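PDB 7OTJ: ATP-dependent DNA helicase PIF1 from Candida albicans, which probably couples ATP hydrolysis to 5'-3' unwinding of DNA, including G-quadruplexes, in the upkeep of the nuclear and mitochondrial genomes. Local coordinates for residues G49-A54 and H69-F74; T96-T101 and N118-I123; E122-L127 and G135-V140. One frame throughout, in Å; residues are numbered along the deposited sequence.

In the fold
Going from the N terminus, contact 1 comes first: strand 50-54 leads through a short helix and strand, and helix 68-72 folds back on it, on the DNA-binding side. Contact 2 then closes the loop that holds strand 103-107, bringing helix 92-100 against helix 114-128. Contact 3 closes the loop between helix 114-128 and strand 138-143. The three follow in series with no nesting; contacts 2 and 3 overlap only at E122 and I123 on their shared helix. All lie in the PIF1-like helicase region. Contacts 1 and 3 both reach its parallel sheet, with contact 2 packed beside them, W98 touching both F71 and A124.

Contact 1: G49-A54 and H69-F74. With nucleotides of chain C.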
loop_
_atom_site.group_PDB
_atom_site.type_symbol
_atom_site.label_atom_id
_atom_site.label_comp_id
_atom_site.label_asym_id
_atom_site.label_seq_id
_atom_site.Cartn_x
_atom_site.Cartn_y
_atom_site.Cartn_z
ATOM N N GLY A 49 2.588 -21.473 5.721
ATOM C CA GLY A 49 1.307 -21.556 5.051
ATOM C C GLY A 49 0.399 -20.366 5.259
ATOM O O GLY A 49 -0.811 -20.458 5.028
ATOM N N VAL A 50 0.971 -19.230 5.644
ATOM C CA VAL A 50 0.204 -18.009 5.861
ATOM C C VAL A 50 0.611 -17.021 4.781
ATOM O O VAL A 50 1.779 -16.622 4.696
ATOM C CB VAL A 50 0.437 -17.425 7.262
ATOM C CG1 VAL A 50 -0.452 -16.208 7.469
ATOM C CG2 VAL A 50 0.187 -18.486 8.331
ATOM N N ALA A 51 -0.344 -16.660 3.937
ATOM C CA ALA A 51 -0.136 -15.717 2.849
ATOM C C ALA A 51 -0.611 -14.335 3.300
ATOM O O ALA A 51 -1.809 -14.131 3.520
ATOM C CB ALA A 51 -0.872 -16.194 1.602
ATOM N N VAL A 52 0.324 -13.402 3.486
ATOM C CA VAL A 52 0.005 -12.026 3.879
ATOM C C VAL A 52 -0.059 -11.151 2.631
ATOM O O VAL A 52 0.936 -11.018 1.906
ATOM C CB VAL A 52 1.038 -11.475 4.875
ATOM C CG1 VAL A 52 0.648 -10.072 5.319
ATOM C CG2 VAL A 52 1.203 -12.408 6.066
ATOM N N THR A 53 -1.185 -10.468 2.430
ATOM C CA THR A 53 -1.410 -9.710 1.202
ATOM C C THR A 53 -2.267 -8.488 1.495
ATOM O O THR A 53 -3.000 -8.438 2.488
ATOM C CB THR A 53 -2.104 -10.491 0.065
ATOM O OG1 THR A 53 -3.431 -10.858 0.458
ATOM C CG2 THR A 53 -1.312 -11.715 -0.367
ATOM N N ALA A 54 -2.116 -7.479 0.645
ATOM C CA ALA A 54 -2.957 -6.298 0.664
ATOM C C ALA A 54 -3.159 -5.839 -0.772
ATOM O O ALA A 54 -2.459 -6.275 -1.690
ATOM C CB ALA A 54 -2.351 -5.185 1.526
ATOM N N HIS A 69 -1.836 -9.368 -6.163
ATOM C CA HIS A 69 -1.419 -9.782 -7.500
ATOM C C HIS A 69 -0.085 -10.517 -7.463
ATOM O O HIS A 69 0.082 -11.549 -8.123
ATOM C CB HIS A 69 -1.333 -8.572 -8.429
ATOM C CG HIS A 69 -2.655 -7.924 -8.699
ATOM N ND1 HIS A 69 -3.242 -7.038 -7.820
ATOM C CD2 HIS A 69 -3.502 -8.031 -9.750
ATOM C CE1 HIS A 69 -4.395 -6.628 -8.318
ATOM N NE2 HIS A 69 -4.577 -7.217 -9.487
ATOM N N SER A 70 0.872 -10.007 -6.683
ATOM C CA SER A 70 2.183 -10.643 -6.618
ATOM C C SER A 70 2.091 -12.038 -6.011
ATOM O O SER A 70 2.787 -12.960 -6.455
ATOM C CB SER A 70 3.142 -9.774 -5.811
ATOM O OG SER A 70 4.484 -10.165 -6.015
ATOM N N PHE A 71 1.226 -12.214 -5.006
ATOM C CA PHE A 71 1.075 -13.526 -4.386
ATOM C C PHE A 71 0.550 -14.549 -5.379
ATOM O O PHE A 71 0.967 -15.712 -5.363
ATOM C CB PHE A 71 0.132 -13.450 -3.184
ATOM C CG PHE A 71 -0.438 -14.787 -2.785
ATOM C CD1 PHE A 71 0.305 -15.671 -2.014
ATOM C CD2 PHE A 71 -1.709 -15.168 -3.190
ATOM C CE1 PHE A 71 -0.208 -16.903 -1.655
ATOM C CE2 PHE A 71 -2.227 -16.410 -2.830
ATOM C CZ PHE A 71 -1.477 -17.269 -2.061
ATOM N N ALA A 72 -0.358 -14.128 -6.257
ATOM C CA ALA A 72 -1.032 -15.068 -7.142
ATOM C C ALA A 72 -0.088 -15.609 -8.205
ATOM O O ALA A 72 -0.153 -16.794 -8.551
ATOM C CB ALA A 72 -2.244 -14.401 -7.789
ATOM N N GLY A 73 0.793 -14.766 -8.732
ATOM C CA GLY A 73 1.510 -15.104 -9.942
ATOM C C GLY A 73 0.819 -14.647 -11.203
ATOM O O GLY A 73 1.224 -15.055 -12.293
ATOM N N PHE A 74 -0.184 -13.775 -11.077
ATOM C CA PHE A 74 -1.033 -13.373 -12.193
ATOM C C PHE A 74 -0.309 -12.475 -13.173
ATOM O O PHE A 74 -0.695 -12.399 -14.344
ATOM C CB PHE A 74 -2.210 -12.548 -11.677
ATOM C CG PHE A 74 -3.366 -13.338 -11.236
ATOM C CD1 PHE A 74 -3.444 -14.680 -11.513
ATOM C CD2 PHE A 74 -4.397 -12.723 -10.554
ATOM C CE1 PHE A 74 -4.524 -15.405 -11.100
ATOM C CE2 PHE A 74 -5.480 -13.437 -10.147
ATOM C CZ PHE A 74 -5.548 -14.781 -10.414
ATOM P P DT C 4 0.138 -0.268 -6.525
ATOM O OP1 DT C 4 0.744 -0.677 -5.235
ATOM O OP2 DT C 4 0.842 0.669 -7.427
ATOM O "O5'" DT C 4 -0.193 -1.617 -7.319
ATOM C "C5'" DT C 4 -0.819 -2.685 -6.632
ATOM C "C4'" DT C 4 -1.249 -3.785 -7.584
ATOM O "O4'" DT C 4 -2.331 -3.321 -8.419
ATOM C "C3'" DT C 4 -0.182 -4.242 -8.554
ATOM O "O3'" DT C 4 0.639 -5.192 -7.924
ATOM C "C2'" DT C 4 -1.021 -4.870 -9.667
ATOM C "C1'" DT C 4 -2.271 -3.983 -9.673
ATOM N N1 DT C 4 -2.284 -2.955 -10.776
ATOM C C2 DT C 4 -3.189 -3.095 -11.798
ATOM O O2 DT C 4 -3.987 -4.008 -11.856
ATOM N N3 DT C 4 -3.130 -2.121 -12.757
ATOM C C4 DT C 4 -2.273 -1.041 -12.802
ATOM O O4 DT C 4 -2.300 -0.223 -13.712
ATOM C C5 DT C 4 -1.345 -0.944 -11.703
ATOM C C7 DT C 4 -0.368 0.194 -11.647
ATOM C C6 DT C 4 -1.392 -1.894 -10.749
ATOM P P DT C 6 5.893 -9.700 -9.270
ATOM O OP1 DT C 6 5.063 -10.806 -8.753
ATOM O OP2 DT C 6 6.287 -8.607 -8.353
ATOM O "O5'" DT C 6 7.225 -10.319 -9.910
HETATM O O HOH W 1 -3.102 -6.456 -5.105
#
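Within the P-loop NTPase-like part of the helicase, strand 50-54 of the six-stranded parallel sheet meets the short DNA-contacting helix 68-72 through A51, T53 and F71. Sequence and position are consistent with these two elements belonging to the helicase motifs called Ia and Ib. A51 and T53, alternate residues of the strand, both point toward the helix, and F71 lies against both. CG of F71 is anti to its backbone N (chi1 160°), which lays the ring along the strand from T53 to A51. CE1 at the far part of the ring lies 3.4 Å from A51 CB, while the CB methylene of F71 meets the threonine methyl, T53 CG2 to F71 CB being 3.6 Å. Both methyls meet the ring obliquely. T53 turns CG2 to the phenylalanine and gives OG1 to the carbonyl O of I105 on the adjoining strand, so its polar end is satisfied inside the sheet. W98 of helix 92-100 meets the same F71 ring with the planes at about 55°.

On the nucleic-acid side of the helix, H69 and S70 reach DT4 and DT6 of chain C. C2' of DT4 of chain C sits over one face of the imidazole, toward its rim and 3.6 Å from H69 CG. S70 OG donates to OP1 of DT6 of chain C at 2.9 Å. A water lies 2.8 Å from H69 ND1 and makes a weak bond to A54 O, a weak water bridge between the segments.

The chemistry is thus divided: buried hydrocarbon fixes the helix to the sheet, while the DNA is met by sugar packing and a phosphate bond, consistent with binding that depends little on sequence.

Contact 2: T96-T101 and N118-I123; sequences TRWRET and NKLNEI
L120 and I123, one helical turn apart on helix 114-128, receive the indole of W98 from helix 92-100. The first to meet it along 118-123 is L120. Its CA-CB bond runs neither at W98 nor away from it, but the branch ends closer: with CG anti to the carbonyl carbon (chi1 -70°), CD2 arrives in the plane of the indole at its edge, 3.8 Å from W98 CZ2. The two side chains cross at about a right angle, so the leucine abuts the rim of the benzo ring. I123 then comes in over a face of the same indole. Its CG2 stands 4.2 Å from the centroid of the six-membered ring of W98, 20° off the normal, a CH-pi contact; the CG1 arm leads away from the tryptophan. One residue at the edge and one over the face thus meet the ring from two directions without any hydrogen bond between the segments.

The polar end of the indole is used in another direction: W98 NE1 donates to the carbonyl O of A72. Where helix 92-100 ends, T101 OG1 turns back and donates to R97 O at 2.7 Å, with the donor tilted 34° from the carbonyl plane.

The contact is plain packing, away from the annotated sites. W98 lies between helix 114-128 and the end of helix 68-72, I88 of helix 81-90 also touches it, and just past T101 the chain enters strand 103-107 of the parallel sheet.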
loop_
_atom_site.group_PDB
_atom_site.type_symbol
_atom_site.label_atom_id
_atom_site.label_comp_id
_atom_site.label_asym_id
_atom_site.label_seq_id
_atom_site.Cartn_x
_atom_site.Cartn_y
_atom_site.Cartn_z
ATOM N N THR A 96 3.947 -23.611 -6.164
ATOM C CA THR A 96 4.162 -24.254 -4.872
ATOM C C THR A 96 3.482 -23.471 -3.756
ATOM O O THR A 96 2.829 -24.057 -2.882
ATOM C CB THR A 96 5.664 -24.397 -4.597
ATOM O OG1 THR A 96 6.256 -25.259 -5.580
ATOM C CG2 THR A 96 5.907 -24.986 -3.220
ATOM N N ARG A 97 3.580 -22.139 -3.806
ATOM C CA ARG A 97 2.986 -21.298 -2.774
ATOM C C ARG A 97 1.471 -21.444 -2.746
ATOM O O ARG A 97 0.859 -21.436 -1.671
ATOM C CB ARG A 97 3.391 -19.842 -3.005
ATOM C CG ARG A 97 2.906 -18.882 -1.942
ATOM C CD ARG A 97 3.445 -17.502 -2.203
ATOM N NE ARG A 97 3.269 -17.139 -3.601
ATOM C CZ ARG A 97 3.782 -16.055 -4.162
ATOM N NH1 ARG A 97 4.503 -15.191 -3.465
ATOM N NH2 ARG A 97 3.570 -15.835 -5.457
ATOM N N TRP A 98 0.848 -21.590 -3.918
ATOM C CA TRP A 98 -0.592 -21.815 -3.968
ATOM C C TRP A 98 -0.985 -23.122 -3.285
ATOM O O TRP A 98 -2.087 -23.227 -2.734
ATOM C CB TRP A 98 -1.081 -21.815 -5.416
ATOM C CG TRP A 98 -1.536 -20.486 -5.916
ATOM C CD1 TRP A 98 -0.931 -19.715 -6.866
ATOM C CD2 TRP A 98 -2.703 -19.769 -5.501
ATOM N NE1 TRP A 98 -1.650 -18.558 -7.070
ATOM C CE2 TRP A 98 -2.741 -18.568 -6.242
ATOM C CE3 TRP A 98 -3.717 -20.022 -4.574
ATOM C CZ2 TRP A 98 -3.756 -17.627 -6.086
ATOM C CZ3 TRP A 98 -4.719 -19.087 -4.419
ATOM C CH2 TRP A 98 -4.731 -17.903 -5.168
ATOM N N ARG A 99 -0.112 -24.129 -3.307
ATOM C CA ARG A 99 -0.469 -25.403 -2.692
ATOM C C ARG A 99 -0.110 -25.462 -1.216
ATOM O O ARG A 99 -0.798 -26.142 -0.447
ATOM C CB ARG A 99 0.199 -26.563 -3.434
ATOM C CG ARG A 99 -0.426 -26.860 -4.786
ATOM C CD ARG A 99 0.225 -28.054 -5.466
ATOM N NE ARG A 99 1.668 -27.884 -5.598
ATOM C CZ ARG A 99 2.571 -28.563 -4.901
ATOM N NH1 ARG A 99 2.213 -29.485 -4.019
ATOM N NH2 ARG A 99 3.864 -28.313 -5.098
ATOM N N GLU A 100 0.923 -24.736 -0.792
ATOM C CA GLU A 100 1.325 -24.739 0.608
ATOM C C GLU A 100 0.575 -23.714 1.454
ATOM O O GLU A 100 0.739 -23.718 2.680
ATOM C CB GLU A 100 2.833 -24.483 0.729
ATOM C CG GLU A 100 3.705 -25.485 -0.012
ATOM C CD GLU A 100 5.187 -25.237 0.207
ATOM O OE1 GLU A 100 5.932 -26.214 0.442
ATOM O OE2 GLU A 100 5.607 -24.060 0.145
ATOM N N THR A 101 -0.241 -22.850 0.848
ATOM C CA THR A 101 -0.945 -21.814 1.598
ATOM C C THR A 101 -2.137 -22.409 2.340
ATOM O O THR A 101 -2.944 -23.138 1.755
ATOM C CB THR A 101 -1.411 -20.685 0.666
ATOM O OG1 THR A 101 -0.283 -19.939 0.198
ATOM C CG2 THR A 101 -2.351 -19.733 1.398
ATOM N N ASN A 118 -12.998 -13.566 -7.944
ATOM C CA ASN A 118 -13.597 -14.757 -8.544
ATOM C C ASN A 118 -12.565 -15.583 -9.304
ATOM O O ASN A 118 -12.610 -16.820 -9.278
ATOM C CB ASN A 118 -14.747 -14.359 -9.471
ATOM C CG ASN A 118 -16.025 -14.025 -8.714
ATOM O OD1 ASN A 118 -16.221 -14.467 -7.585
ATOM N ND2 ASN A 118 -16.908 -13.253 -9.344
ATOM N N LYS A 119 -11.624 -14.919 -9.981
ATOM C CA LYS A 119 -10.527 -15.636 -10.623
ATOM C C LYS A 119 -9.648 -16.320 -9.584
ATOM O O LYS A 119 -9.303 -17.497 -9.722
ATOM C CB LYS A 119 -9.693 -14.683 -11.480
ATOM C CG LYS A 119 -10.437 -14.062 -12.651
ATOM C CD LYS A 119 -9.525 -13.158 -13.469
ATOM C CE LYS A 119 -10.156 -12.803 -14.800
ATOM N NZ LYS A 119 -9.247 -11.968 -15.628
ATOM N N LEU A 120 -9.281 -15.592 -8.527
ATOM C CA LEU A 120 -8.487 -16.196 -7.462
ATOM C C LEU A 120 -9.192 -17.412 -6.882
ATOM O O LEU A 120 -8.548 -18.421 -6.575
ATOM C CB LEU A 120 -8.207 -15.168 -6.369
ATOM C CG LEU A 120 -7.238 -14.049 -6.764
ATOM C CD1 LEU A 120 -7.262 -12.910 -5.751
ATOM C CD2 LEU A 120 -5.834 -14.611 -6.917
ATOM N N ASN A 121 -10.518 -17.335 -6.731
ATOM C CA ASN A 121 -11.279 -18.465 -6.210
ATOM C C ASN A 121 -11.149 -19.685 -7.118
ATOM O O ASN A 121 -10.808 -20.782 -6.659
ATOM C CB ASN A 121 -12.743 -18.066 -6.041
ATOM C CG ASN A 121 -13.533 -19.084 -5.242
ATOM O OD1 ASN A 121 -12.959 -19.905 -4.522
ATOM N ND2 ASN A 121 -14.855 -19.033 -5.356
ATOM N N GLU A 122 -11.399 -19.500 -8.420
ATOM C CA GLU A 122 -11.308 -20.605 -9.371
ATOM C C GLU A 122 -9.890 -21.149 -9.451
ATOM O O GLU A 122 -9.692 -22.361 -9.591
ATOM C CB GLU A 122 -11.789 -20.154 -10.751
ATOM C CG GLU A 122 -13.255 -19.711 -10.783
ATOM C CD GLU A 122 -13.777 -19.443 -12.191
ATOM O OE1 GLU A 122 -14.885 -18.878 -12.307
ATOM O OE2 GLU A 122 -13.093 -19.800 -13.176
ATOM N N ILE A 123 -8.890 -20.272 -9.359
ATOM C CA ILE A 123 -7.504 -20.717 -9.464
ATOM C C ILE A 123 -7.119 -21.517 -8.231
ATOM O O ILE A 123 -6.447 -22.551 -8.330
ATOM C CB ILE A 123 -6.567 -19.511 -9.679
ATOM C CG1 ILE A 123 -6.456 -19.193 -11.168
ATOM C CG2 ILE A 123 -5.185 -19.781 -9.107
ATOM C CD1 ILE A 123 -6.821 -17.787 -11.536
#

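Contact 3: E122-L127 and G135-V140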
loop_
_atom_site.group_PDB
_atom_site.type_symbol
_atom_site.label_atom_id
_atom_site.label_comp_id
_atom_site.label_asym_id
_atom_site.label_seq_id
_atom_site.Cartn_x
_atom_site.Cartn_y
_atom_site.Cartn_z
ATOM N N GLU A 122 -11.399 -19.500 -8.420
ATOM C CA GLU A 122 -11.308 -20.605 -9.371
ATOM C C GLU A 122 -9.890 -21.149 -9.451
ATOM O O GLU A 122 -9.692 -22.361 -9.591
ATOM C CB GLU A 122 -11.789 -20.154 -10.751
ATOM C CG GLU A 122 -13.255 -19.711 -10.783
ATOM C CD GLU A 122 -13.777 -19.443 -12.191
ATOM O OE1 GLU A 122 -14.885 -18.878 -12.307
ATOM O OE2 GLU A 122 -13.093 -19.800 -13.176
ATOM N N ILE A 123 -8.890 -20.272 -9.359
ATOM C CA ILE A 123 -7.504 -20.717 -9.464
ATOM C C ILE A 123 -7.119 -21.517 -8.231
ATOM O O ILE A 123 -6.447 -22.551 -8.330
ATOM C CB ILE A 123 -6.567 -19.511 -9.679
ATOM C CG1 ILE A 123 -6.456 -19.193 -11.168
ATOM C CG2 ILE A 123 -5.185 -19.781 -9.107
ATOM C CD1 ILE A 123 -6.821 -17.787 -11.536
ATOM N N ALA A 124 -7.555 -21.061 -7.056
ATOM C CA ALA A 124 -7.318 -21.809 -5.827
ATOM C C ALA A 124 -7.845 -23.234 -5.940
ATOM O O ALA A 124 -7.124 -24.198 -5.658
ATOM C CB ALA A 124 -7.974 -21.087 -4.651
ATOM N N LYS A 125 -9.105 -23.387 -6.352
ATOM C CA LYS A 125 -9.688 -24.716 -6.485
ATOM C C LYS A 125 -8.905 -25.567 -7.477
ATOM O O LYS A 125 -8.578 -26.724 -7.194
ATOM C CB LYS A 125 -11.157 -24.607 -6.893
ATOM C CG LYS A 125 -12.024 -23.888 -5.865
ATOM C CD LYS A 125 -13.445 -23.683 -6.362
ATOM C CE LYS A 125 -14.272 -22.925 -5.340
ATOM N NZ LYS A 125 -15.683 -22.768 -5.775
ATOM N N ASN A 126 -8.585 -25.004 -8.644
ATOM C CA ASN A 126 -7.954 -25.792 -9.698
ATOM C C ASN A 126 -6.569 -26.272 -9.283
ATOM O O ASN A 126 -6.278 -27.473 -9.330
ATOM C CB ASN A 126 -7.865 -24.974 -10.984
ATOM C CG ASN A 126 -7.442 -25.810 -12.170
ATOM O OD1 ASN A 126 -8.283 -26.314 -12.915
ATOM N ND2 ASN A 126 -6.135 -25.972 -12.350
ATOM N N LEU A 127 -5.700 -25.345 -8.877
ATOM C CA LEU A 127 -4.319 -25.699 -8.571
ATOM C C LEU A 127 -4.220 -26.665 -7.399
ATOM O O LEU A 127 -3.266 -27.447 -7.320
ATOM C CB LEU A 127 -3.512 -24.437 -8.280
ATOM C CG LEU A 127 -3.445 -23.378 -9.381
ATOM C CD1 LEU A 127 -2.535 -22.268 -8.935
ATOM C CD2 LEU A 127 -2.953 -23.987 -10.674
ATOM N N GLY A 135 -10.536 -23.309 -2.528
ATOM C CA GLY A 135 -9.731 -24.519 -2.509
ATOM C C GLY A 135 -9.262 -24.917 -1.129
ATOM O O GLY A 135 -8.148 -25.431 -0.983
ATOM N N GLY A 136 -10.069 -24.646 -0.104
ATOM C CA GLY A 136 -9.757 -24.999 1.265
ATOM C C GLY A 136 -8.971 -23.956 2.031
ATOM O O GLY A 136 -8.830 -24.085 3.255
ATOM N N ILE A 137 -8.470 -22.919 1.357
ATOM C CA ILE A 137 -7.708 -21.872 2.029
ATOM C C ILE A 137 -8.639 -21.063 2.919
ATOM O O ILE A 137 -9.747 -20.698 2.512
ATOM C CB ILE A 137 -6.999 -20.977 1.001
ATOM C CG1 ILE A 137 -6.001 -21.803 0.182
ATOM C CG2 ILE A 137 -6.330 -19.805 1.700
ATOM C CD1 ILE A 137 -5.417 -21.072 -1.013
ATOM N N GLN A 138 -8.201 -20.786 4.142
ATOM C CA GLN A 138 -8.960 -19.904 5.016
ATOM C C GLN A 138 -8.778 -18.460 4.547
ATOM O O GLN A 138 -7.654 -17.945 4.511
ATOM C CB GLN A 138 -8.514 -20.064 6.468
ATOM C CG GLN A 138 -9.262 -19.162 7.449
ATOM C CD GLN A 138 -8.652 -19.174 8.842
ATOM O OE1 GLN A 138 -7.690 -19.895 9.108
ATOM N NE2 GLN A 138 -9.212 -18.371 9.738
ATOM N N LEU A 139 -9.875 -17.814 4.173
ATOM C CA LEU A 139 -9.825 -16.439 3.704
ATOM C C LEU A 139 -10.066 -15.502 4.881
ATOM O O LEU A 139 -11.049 -15.658 5.614
ATOM C CB LEU A 139 -10.867 -16.217 2.610
ATOM C CG LEU A 139 -10.931 -14.831 1.978
ATOM C CD1 LEU A 139 -9.614 -14.503 1.304
ATOM C CD2 LEU A 139 -12.069 -14.785 0.982
ATOM N N VAL A 140 -9.154 -14.549 5.072
ATOM C CA VAL A 140 -9.268 -13.530 6.116
ATOM C C VAL A 140 -9.217 -12.179 5.415
ATOM O O VAL A 140 -8.133 -11.684 5.082
ATOM C CB VAL A 140 -8.166 -13.639 7.176
ATOM C CG1 VAL A 140 -8.293 -12.495 8.198
ATOM C CG2 VAL A 140 -8.196 -15.013 7.867
#
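K125 and G135 bring the backbones of helix 114-128 and the following loop to a CA-to-CA distance of 4.0 Å, close enough for main chain to lie directly against the helix. Two glycines in a row give the loop its shape. Both G135 and G136 have positive phi (57° and 89°), a conformation that suits glycine, and they turn the chain off the helix; at I137 it has straightened, and strand 138-143 begins at the next residue. No hydrogen bond joins the two segments. G135 O is instead held by R128 NE, one turn beyond A124 on the same helix.

Since G135 has no side chain, the helix side chains meet its backbone. K125 CG lies 3.7 Å from G135 N, and A124 CB stands 4.0 Å from the same nitrogen, so two consecutive helix residues receive this one stretch of backbone. The aliphatic base of K125 does the touching; past CG the chain is extended and leads away, carrying NZ to a salt bridge with E178 OE2. Beyond the glycines, I137 points back toward the helix. Its CD1 comes 4.4 Å from A124 CB, a looser apolar contact, with the side chain stretched out (chi2 170°) so that the tip of the longer branch makes the approach.

This is the helix-to-strand connection of a beta-alpha-beta crossover, strand 103-107, helix 114-128, strand 138-143, in which the two strands are parallel neighbours in the sheet. I137 also packs on L104 of strand 103-107, and A124 lies against W98 of helix 92-100, which packs beside helix 114-128.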